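PDB 3H14: aminotransferase, classes I and II from Silicibacter pomeroyi DSS-3, which probably catalyses the pyridoxal 5'-phosphate-dependent transfer of an amino group from L-aspartate to 2-oxoglutarate. Local coordinates for residues K293-R298 with L357-A362; T305-P310 with F314-D319. All coordinates share one frame; numbering follows the deposited sequence.

Interaction 1 of 2, residues K293-R298 with L357-A362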
loop_
_atom_site.group_PDB
_atom_site.type_symbol
_atom_site.label_atom_id
_atom_site.label_comp_id
_atom_site.label_asym_id
_atom_site.label_seq_id
_atom_site.Cartn_x
_atom_site.Cartn_y
_atom_site.Cartn_z
ATOM N N LYS A 293 -9.424 -16.994 -0.521
ATOM C CA LYS A 293 -9.984 -18.253 -1.033
ATOM C C LYS A 293 -11.444 -18.027 -1.452
ATOM O O LYS A 293 -11.831 -18.373 -2.549
ATOM C CB LYS A 293 -9.807 -19.362 0.030
ATOM C CG LYS A 293 -9.968 -20.870 -0.429
ATOM C CD LYS A 293 -9.637 -21.809 0.713
ATOM C CE LYS A 293 -9.767 -23.305 0.373
ATOM N NZ LYS A 293 -8.422 -23.954 0.131
ATOM N N LEU A 294 -12.245 -17.432 -0.576
ATOM C CA LEU A 294 -13.615 -17.011 -0.879
ATOM C C LEU A 294 -13.765 -16.047 -2.049
ATOM O O LEU A 294 -14.660 -16.216 -2.908
ATOM C CB LEU A 294 -14.228 -16.329 0.348
ATOM C CG LEU A 294 -15.435 -16.889 1.112
ATOM C CD1 LEU A 294 -15.588 -18.433 1.057
ATOM C CD2 LEU A 294 -15.350 -16.386 2.530
HETATM N N MSE A 295 -12.939 -15.004 -2.089
HETATM C CA MSE A 295 -12.978 -14.065 -3.224
HETATM C C MSE A 295 -12.707 -14.765 -4.572
HETATM O O MSE A 295 -13.412 -14.530 -5.566
HETATM C CB MSE A 295 -11.952 -12.933 -3.035
HETATM C CG MSE A 295 -12.205 -12.030 -1.813
HETATM SE SE MSE A 295 -13.798 -11.019 -1.869
HETATM C CE MSE A 295 -13.156 -9.423 -2.873
ATOM N N LEU A 296 -11.684 -15.602 -4.584
ATOM C CA LEU A 296 -11.244 -16.301 -5.806
ATOM C C LEU A 296 -12.303 -17.267 -6.337
ATOM O O LEU A 296 -12.542 -17.307 -7.558
ATOM C CB LEU A 296 -9.911 -17.010 -5.565
ATOM C CG LEU A 296 -8.774 -15.991 -5.588
ATOM C CD1 LEU A 296 -7.528 -16.543 -4.990
ATOM C CD2 LEU A 296 -8.520 -15.487 -7.023
ATOM N N GLU A 297 -12.965 -17.987 -5.428
ATOM C CA GLU A 297 -14.119 -18.823 -5.792
ATOM C C GLU A 297 -15.375 -18.035 -6.217
ATOM O O GLU A 297 -16.014 -18.368 -7.227
ATOM C CB GLU A 297 -14.472 -19.807 -4.648
ATOM N N ARG A 298 -15.755 -17.006 -5.465
ATOM C CA ARG A 298 -17.110 -16.457 -5.585
ATOM C C ARG A 298 -17.274 -15.225 -6.486
ATOM O O ARG A 298 -18.349 -14.966 -7.006
ATOM C CB ARG A 298 -17.689 -16.211 -4.180
ATOM C CG ARG A 298 -17.704 -17.494 -3.310
ATOM C CD ARG A 298 -18.600 -17.395 -1.992
ATOM N NE ARG A 298 -19.959 -16.934 -2.296
ATOM C CZ ARG A 298 -20.782 -16.324 -1.443
ATOM N NH1 ARG A 298 -20.434 -16.112 -0.179
ATOM N NH2 ARG A 298 -21.960 -15.922 -1.871
ATOM N N LEU A 357 -12.502 -1.706 -10.757
ATOM C CA LEU A 357 -12.878 -1.619 -9.348
ATOM C C LEU A 357 -11.833 -2.282 -8.470
ATOM O O LEU A 357 -11.234 -3.274 -8.856
ATOM C CB LEU A 357 -14.193 -2.385 -9.084
ATOM C CG LEU A 357 -15.572 -1.829 -9.340
ATOM C CD1 LEU A 357 -16.591 -2.855 -8.857
ATOM C CD2 LEU A 357 -15.847 -0.502 -8.653
ATOM N N ARG A 358 -11.682 -1.788 -7.238
ATOM C CA ARG A 358 -10.865 -2.466 -6.242
ATOM C C ARG A 358 -11.763 -2.967 -5.111
ATOM O O ARG A 358 -12.525 -2.204 -4.570
ATOM C CB ARG A 358 -9.797 -1.529 -5.661
ATOM C CG ARG A 358 -8.773 -2.269 -4.837
ATOM C CD ARG A 358 -7.927 -1.367 -3.935
ATOM N NE ARG A 358 -8.703 -0.820 -2.808
ATOM C CZ ARG A 358 -8.193 0.042 -1.921
ATOM N NH1 ARG A 358 -6.930 0.425 -2.014
ATOM N NH2 ARG A 358 -8.943 0.520 -0.957
ATOM N N PHE A 359 -11.648 -4.245 -4.767
ATOM C CA PHE A 359 -12.269 -4.816 -3.586
ATOM C C PHE A 359 -11.200 -4.964 -2.542
ATOM O O PHE A 359 -10.081 -5.332 -2.869
ATOM C CB PHE A 359 -12.818 -6.215 -3.869
ATOM C CG PHE A 359 -13.869 -6.259 -4.922
ATOM C CD1 PHE A 359 -15.222 -6.179 -4.570
ATOM C CD2 PHE A 359 -13.521 -6.362 -6.263
ATOM C CE1 PHE A 359 -16.209 -6.221 -5.534
ATOM C CE2 PHE A 359 -14.500 -6.415 -7.249
ATOM C CZ PHE A 359 -15.846 -6.343 -6.898
ATOM N N SER A 360 -11.541 -4.739 -1.283
ATOM C CA SER A 360 -10.672 -5.049 -0.164
ATOM C C SER A 360 -11.297 -6.200 0.609
ATOM O O SER A 360 -12.488 -6.214 0.799
ATOM C CB SER A 360 -10.483 -3.823 0.754
ATOM O OG SER A 360 -9.748 -4.232 1.927
ATOM N N TYR A 361 -10.502 -7.169 1.024
ATOM C CA TYR A 361 -11.007 -8.265 1.841
ATOM C C TYR A 361 -10.352 -8.286 3.235
ATOM O O TYR A 361 -10.181 -9.331 3.826
ATOM C CB TYR A 361 -10.920 -9.609 1.096
ATOM C CG TYR A 361 -9.584 -10.044 0.538
ATOM C CD1 TYR A 361 -9.243 -9.833 -0.803
ATOM C CD2 TYR A 361 -8.667 -10.706 1.330
ATOM C CE1 TYR A 361 -8.004 -10.235 -1.297
ATOM C CE2 TYR A 361 -7.457 -11.109 0.841
ATOM C CZ TYR A 361 -7.136 -10.897 -0.485
ATOM O OH TYR A 361 -5.907 -11.309 -0.931
ATOM N N ALA A 362 -10.064 -7.100 3.765
ATOM C CA ALA A 362 -9.354 -6.955 5.038
ATOM C C ALA A 362 -10.265 -7.148 6.262
ATOM O O ALA A 362 -9.755 -7.237 7.379
ATOM C CB ALA A 362 -8.683 -5.591 5.094
#

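Interaction 2 of 2, residues T305-P310 with F314-D319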
loop_
_atom_site.group_PDB
_atom_site.type_symbol
_atom_site.label_atom_id
_atom_site.label_comp_id
_atom_site.label_asym_id
_atom_site.label_seq_id
_atom_site.Cartn_x
_atom_site.Cartn_y
_atom_site.Cartn_z
ATOM N N THR A 305 -15.038 -11.714 -13.558
ATOM C CA THR A 305 -14.275 -12.814 -14.127
ATOM C C THR A 305 -12.878 -12.450 -14.604
ATOM O O THR A 305 -12.071 -13.354 -14.882
ATOM C CB THR A 305 -15.040 -13.424 -15.350
ATOM O OG1 THR A 305 -15.371 -12.383 -16.271
ATOM C CG2 THR A 305 -16.335 -14.058 -14.890
ATOM N N ARG A 306 -12.600 -11.143 -14.663
ATOM C CA ARG A 306 -11.309 -10.599 -15.078
ATOM C C ARG A 306 -10.651 -9.844 -13.910
ATOM O O ARG A 306 -10.990 -8.701 -13.675
ATOM C CB ARG A 306 -11.556 -9.653 -16.255
ATOM C CG ARG A 306 -12.219 -10.390 -17.439
ATOM C CD ARG A 306 -12.812 -9.487 -18.527
ATOM N NE ARG A 306 -13.100 -10.326 -19.698
ATOM C CZ ARG A 306 -14.207 -11.045 -19.881
ATOM N NH1 ARG A 306 -15.195 -11.035 -19.003
ATOM N NH2 ARG A 306 -14.334 -11.788 -20.971
ATOM N N ILE A 307 -9.735 -10.492 -13.201
ATOM C CA ILE A 307 -9.051 -9.886 -12.053
ATOM C C ILE A 307 -7.552 -10.035 -12.183
ATOM O O ILE A 307 -7.030 -11.005 -12.775
ATOM C CB ILE A 307 -9.536 -10.456 -10.696
ATOM C CG1 ILE A 307 -9.106 -11.913 -10.492
ATOM C CG2 ILE A 307 -11.055 -10.334 -10.577
ATOM C CD1 ILE A 307 -9.181 -12.367 -9.057
ATOM N N ALA A 308 -6.841 -9.048 -11.682
ATOM C CA ALA A 308 -5.384 -9.183 -11.574
ATOM C C ALA A 308 -5.131 -10.267 -10.545
ATOM O O ALA A 308 -5.949 -10.463 -9.662
ATOM C CB ALA A 308 -4.762 -7.876 -11.158
ATOM N N PRO A 309 -4.010 -10.997 -10.660
ATOM C CA PRO A 309 -3.674 -12.060 -9.702
ATOM C C PRO A 309 -3.365 -11.498 -8.296
ATOM O O PRO A 309 -2.419 -10.710 -8.150
ATOM C CB PRO A 309 -2.428 -12.679 -10.306
ATOM C CG PRO A 309 -1.833 -11.626 -11.121
ATOM C CD PRO A 309 -2.984 -10.866 -11.707
ATOM N N PRO A 310 -4.195 -11.833 -7.288
ATOM C CA PRO A 310 -3.956 -11.208 -5.988
ATOM C C PRO A 310 -2.854 -11.943 -5.242
ATOM O O PRO A 310 -3.104 -12.781 -4.367
ATOM C CB PRO A 310 -5.329 -11.266 -5.312
ATOM C CG PRO A 310 -5.964 -12.547 -5.903
ATOM C CD PRO A 310 -5.386 -12.716 -7.286
ATOM N N PHE A 314 -4.396 -7.452 0.445
ATOM C CA PHE A 314 -5.789 -7.920 0.614
ATOM C C PHE A 314 -6.766 -7.194 -0.312
ATOM O O PHE A 314 -7.824 -6.708 0.108
ATOM C CB PHE A 314 -6.232 -7.800 2.078
ATOM C CG PHE A 314 -5.766 -6.528 2.771
ATOM C CD1 PHE A 314 -6.069 -5.298 2.273
ATOM C CD2 PHE A 314 -5.074 -6.593 3.979
ATOM C CE1 PHE A 314 -5.676 -4.146 2.923
ATOM C CE2 PHE A 314 -4.667 -5.438 4.636
ATOM C CZ PHE A 314 -4.948 -4.227 4.101
ATOM N N TYR A 315 -6.390 -7.131 -1.581
ATOM C CA TYR A 315 -7.139 -6.464 -2.614
ATOM C C TYR A 315 -7.396 -7.394 -3.788
ATOM O O TYR A 315 -6.571 -8.281 -4.104
ATOM C CB TYR A 315 -6.347 -5.271 -3.155
ATOM C CG TYR A 315 -5.968 -4.255 -2.106
ATOM C CD1 TYR A 315 -6.955 -3.639 -1.362
ATOM C CD2 TYR A 315 -4.636 -3.907 -1.867
ATOM C CE1 TYR A 315 -6.640 -2.723 -0.371
ATOM C CE2 TYR A 315 -4.314 -2.979 -0.883
ATOM C CZ TYR A 315 -5.324 -2.388 -0.154
ATOM O OH TYR A 315 -5.073 -1.460 0.824
ATOM N N VAL A 316 -8.517 -7.145 -4.457
ATOM C CA VAL A 316 -8.768 -7.710 -5.786
ATOM C C VAL A 316 -9.110 -6.558 -6.705
ATOM O O VAL A 316 -9.993 -5.780 -6.401
ATOM C CB VAL A 316 -9.950 -8.749 -5.795
ATOM C CG1 VAL A 316 -10.161 -9.272 -7.216
ATOM C CG2 VAL A 316 -9.679 -9.886 -4.867
ATOM N N TYR A 317 -8.389 -6.461 -7.835
ATOM C CA TYR A 317 -8.544 -5.421 -8.800
ATOM C C TYR A 317 -9.173 -6.030 -10.048
ATOM O O TYR A 317 -8.578 -6.955 -10.655
ATOM C CB TYR A 317 -7.169 -4.873 -9.173
ATOM C CG TYR A 317 -7.213 -3.631 -9.982
ATOM C CD1 TYR A 317 -7.757 -2.482 -9.457
ATOM C CD2 TYR A 317 -6.647 -3.567 -11.253
ATOM C CE1 TYR A 317 -7.792 -1.350 -10.156
ATOM C CE2 TYR A 317 -6.658 -2.413 -11.974
ATOM C CZ TYR A 317 -7.235 -1.301 -11.419
ATOM O OH TYR A 317 -7.274 -0.105 -12.087
ATOM N N ALA A 318 -10.354 -5.543 -10.379
ATOM C CA ALA A 318 -11.235 -6.175 -11.382
ATOM C C ALA A 318 -11.443 -5.241 -12.522
ATOM O O ALA A 318 -11.703 -4.063 -12.324
ATOM C CB ALA A 318 -12.633 -6.524 -10.768
ATOM N N ASP A 319 -11.413 -5.803 -13.729
ATOM C CA ASP A 319 -11.796 -5.091 -14.926
ATOM C C ASP A 319 -13.310 -5.281 -15.074
ATOM O O ASP A 319 -13.767 -6.394 -15.241
ATOM C CB ASP A 319 -11.018 -5.675 -16.123
ATOM C CG ASP A 319 -11.333 -4.984 -17.438
ATOM O OD1 ASP A 319 -12.375 -4.323 -17.535
ATOM O OD2 ASP A 319 -10.519 -5.135 -18.400
HETATM O O HOH W 1 -14.247 -8.611 -13.630
HETATM O O HOH W 2 -6.221 -8.397 -8.003
#

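Interaction 1 of 2, residues K293-R298 with L357-A362
Met295, a selenomethionine in this crystal, reaches from helix 278-302 to Phe359 and Tyr361 and carries the whole contact across to the end of strand 356-360. All of it is apolar. The methyl end does the closest touching: Met295 CE lies 3.4 Å from Phe359 CB and 3.8 Å from Phe359 CG, at the root of the aromatic side chain rather than over the middle of its ring. Nearer the helix, Met295 CG rests 3.8 Å from Tyr361 CD1 and 4.0 Å from Tyr361 CB, again oblique to the ring. Bends at chi2 (-65°) and chi3 (-86°) fold the chain, so that one residue serves both aromatics, CG meeting the tyrosine and CE the phenylalanine. Phe359 and Tyr361 direct their CB atoms to the helix, whereas Ser360 between them turns to the other face of the strand.

The polar bonds lie around this apolar patch. Tyr361 O accepts a hydrogen bond from Asn291 of the same helix, and Ser360 OG is bonded to Val38 O. Arg298, about one turn beyond Met295, forms salt bridges with Asp373 and Glu376 of helix 365-381.

Leu372 of that helix and Val316 of strand 315-319 also pack against Met295, while the Phe359 ring meets Phe304 edge-to-face. The buried seam is thus helix-on-sheet packing in the smaller, alpha/beta domain of a fold-type I aminotransferase, where helix 278-302 packs against strands 315-319 and 356-360 of the four-stranded sheet.

Interaction 2 of 2, residues T305-P310 with F314-D319
Ile307 and Ala318 face each other as a non-hydrogen-bonded antiparallel pair, their CA atoms 4.4 Å apart, and the close packing centres on this single bridge. Two backbone hydrogen bonds enclose it: Asp319 N to Arg306 O and Ala308 N to Tyr317 O, both 2.9 Å. On one face, Ile307 CG2 presses on Val316 CG1 at 3.6 Å and on Ala318 CB at 4.1 Å. With CG1 between the backbone N and the carbonyl carbon (chi1 69°) and CG2 anti to that carbon, Ile307 CD1 also reaches Val316 CG1, and both branches of the isoleucine bear on one valine methyl. Leu296 of helix 278-302 adjoins Ile307 there.

Beyond the bridge the two chains part. Water 2 fills in where direct pairing stops, donating to Ala308 O (2.7 Å) and accepting from Tyr317 N (2.9 Å), and Pro310 touches the strand through CB against Tyr315 O. At the other end, water 1 links Arg306 N with Asp319 O. Here the side chains of Arg306 and Asp319 meet at their CB atoms, and Asp319 OD1 bonds to Ser321.

This is an isolated antiparallel bridge, by which the loop after helix 278-302 runs along the outermost strand, 315-319, of the small-domain sheet.

The centres of interactions 1 and 2 are about 8 Å apart, and both reach the same four-stranded sheet. Strands 315-319 and 356-360 are antiparallel neighbours in it, probably joined by hydrogen bonds from Phe359 N to Val316 O and from Tyr361 N to Phe314 O. Along the chain, helix 278-302 leads into the 305-310 loop and strand 315-319; helix 327-338 and strand 340-344 follow before strand 356-360. Interaction 2 therefore falls wholly between the two segments of interaction 1. In the first the helix packs on the sheet; in the second the loop runs along its edge. Helix, loop and strand, consecutive in the chain, are thus brought together with the later strand 356-360 in the small domain.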